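Local coordinates for uncharacterized protein YobA (Bacillus subtilis subsp. subtilis str. 168, PDB 4QY7), which is of unknown function but belongs to the DUF3221 family and folds as a small OB-fold domain, at residues Met6-Gly11 with Lys69-Phe74. Residues are numbered along the deposited sequence; the frame is centred on the assembly and turned at random.
Sequences MQSLVG and KIKVWF
Two neighbouring antiparallel elements of an OB-fold sheet, the start of strand 7-16 at Gln7-Gly11 and strand 69-74, show how backbone pairing sorts side chains onto two faces. Hydrogen-bonded pairs Gln7-Phe74, Leu9-Val72 and Gly11-Ile70 alternate with the non-hydrogen-bonded pairs Ser8-Trp73 and Val10-Lys71. Six N-H...O bonds join the backbones, the straightest from Ile70 N to Gly11 O (2.9 Å, 176°). On one face, Phe74 turns CG between its backbone N and carbonyl carbon (chi1 57°), swinging the ring across to the first strand. There Gln7 CB sits over one face of the Phe74 ring, 3.6 Å from Phe74 CE2, while Leu9 CD2 meets Phe74 CE1 at 3.6 Å. The Gln7 amide is tilted 46° to this ring; its OE1 bonds to Arg77 NH1 and its NE2 to the His75 carbonyl. With an alanine in place of Phe74 the ring is gone, which would probably open a gap beside Leu9 CD2 and free the aliphatic part of Gln7 to turn. Leu9 CG also lies alongside Val72 CG2 (3.8 Å). On the other face, in one of two modelled conformers, the five-membered ring of Trp73 lies under Ser8 CB. Strand 89-92 continues the sheet beyond Lys69-Phe74; pairing of first strand with fourth is expected of an OB-fold barrel.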
# COMPACT_ATOMS: atom_id res chain seq x y z
N MSE A 6 -10.99 12.46 -3.62
CA MSE A 6 -9.76 11.76 -3.24
C MSE A 6 -9.48 10.63 -4.22
O MSE A 6 -10.41 10.02 -4.75
CB MSE A 6 -9.85 11.18 -1.82
CG MSE A 6 -9.50 12.20 -0.72
SE MSE A 6 -8.90 11.25 0.86
CE MSE A 6 -10.53 10.44 1.35
N GLN A 7 -8.20 10.34 -4.41
CA GLN A 7 -7.80 9.23 -5.26
C GLN A 7 -7.82 7.96 -4.46
O GLN A 7 -7.75 7.98 -3.23
CB GLN A 7 -6.38 9.44 -5.78
CG GLN A 7 -6.18 10.73 -6.52
CD GLN A 7 -4.86 10.67 -7.23
OE1 GLN A 7 -4.61 9.76 -8.02
NE2 GLN A 7 -3.99 11.60 -6.93
N SER A 8 -7.85 6.84 -5.16
CA SER A 8 -7.79 5.55 -4.48
C SER A 8 -7.05 4.52 -5.31
O SER A 8 -6.96 4.65 -6.55
CB SER A 8 -9.19 5.01 -4.20
OG SER A 8 -9.92 4.71 -5.39
N LEU A 9 -6.54 3.49 -4.64
CA LEU A 9 -5.94 2.36 -5.34
C LEU A 9 -6.04 1.12 -4.50
O LEU A 9 -6.17 1.22 -3.28
CB LEU A 9 -4.49 2.64 -5.77
CG LEU A 9 -3.47 2.90 -4.67
CD1 LEU A 9 -2.84 1.57 -4.21
CD2 LEU A 9 -2.30 3.79 -5.19
N VAL A 10 -5.94 -0.04 -5.15
CA VAL A 10 -6.07 -1.33 -4.48
C VAL A 10 -4.77 -2.07 -4.54
O VAL A 10 -4.07 -2.04 -5.55
CB VAL A 10 -7.19 -2.15 -5.19
CG1 VAL A 10 -7.18 -3.61 -4.71
CG2 VAL A 10 -8.56 -1.50 -4.95
N GLY A 11 -4.44 -2.75 -3.45
CA GLY A 11 -3.21 -3.55 -3.43
C GLY A 11 -3.20 -4.50 -2.27
O GLY A 11 -4.08 -4.47 -1.42
N LYS A 69 -5.90 -7.68 1.37
CA LYS A 69 -6.14 -6.90 0.17
C LYS A 69 -6.89 -5.65 0.63
O LYS A 69 -7.89 -5.76 1.35
CB LYS A 69 -6.96 -7.70 -0.84
CG LYS A 69 -7.09 -7.00 -2.19
CD LYS A 69 -8.09 -7.76 -3.05
CE LYS A 69 -8.13 -7.24 -4.47
NZ LYS A 69 -8.92 -8.16 -5.34
N ILE A 70 -6.41 -4.47 0.26
CA ILE A 70 -7.05 -3.24 0.73
C ILE A 70 -7.23 -2.23 -0.38
O ILE A 70 -6.53 -2.27 -1.40
CB ILE A 70 -6.21 -2.58 1.88
CG1 ILE A 70 -4.84 -2.04 1.34
CG2 ILE A 70 -5.95 -3.58 3.04
CD1 ILE A 70 -4.01 -1.31 2.42
N LYS A 71 -8.15 -1.31 -0.14
CA LYS A 71 -8.32 -0.10 -0.94
C LYS A 71 -7.86 1.05 -0.07
O LYS A 71 -8.29 1.13 1.08
CB LYS A 71 -9.77 0.08 -1.33
CG LYS A 71 -9.97 1.22 -2.32
CD LYS A 71 -11.38 1.11 -2.91
CE LYS A 71 -11.69 2.15 -3.93
NZ LYS A 71 -13.13 2.08 -4.33
N VAL A 72 -7.01 1.94 -0.59
CA VAL A 72 -6.55 3.10 0.18
C VAL A 72 -7.02 4.35 -0.51
O VAL A 72 -7.16 4.33 -1.76
CB VAL A 72 -5.01 3.12 0.36
CG1 VAL A 72 -4.54 1.87 1.12
CG2 VAL A 72 -4.28 3.25 -0.99
N TRP A 73 -7.19 5.44 0.28
CA TRP A 73 -7.59 6.75 -0.24
C TRP A 73 -6.55 7.77 0.12
O TRP A 73 -6.01 7.74 1.24
CB TRP A 73 -8.95 7.20 0.31
CG TRP A 73 -10.09 6.52 -0.35
CD1 TRP A 73 -10.81 6.96 -1.42
CD2 TRP A 73 -10.63 5.25 0.00
NE1 TRP A 73 -11.78 6.04 -1.75
CE2 TRP A 73 -11.70 4.99 -0.88
CE3 TRP A 73 -10.33 4.31 1.00
CZ2 TRP A 73 -12.47 3.83 -0.80
CZ3 TRP A 73 -11.08 3.15 1.07
CH2 TRP A 73 -12.14 2.92 0.19
N PHE A 74 -6.25 8.68 -0.83
CA PHE A 74 -5.20 9.67 -0.61
C PHE A 74 -5.39 10.86 -1.53
O PHE A 74 -6.11 10.74 -2.52
CB PHE A 74 -3.81 9.03 -0.88
CG PHE A 74 -3.69 8.44 -2.27
CD1 PHE A 74 -4.09 7.14 -2.54
CD2 PHE A 74 -3.11 9.18 -3.30
CE1 PHE A 74 -4.04 6.63 -3.85
CE2 PHE A 74 -3.04 8.67 -4.59
CZ PHE A 74 -3.47 7.38 -4.85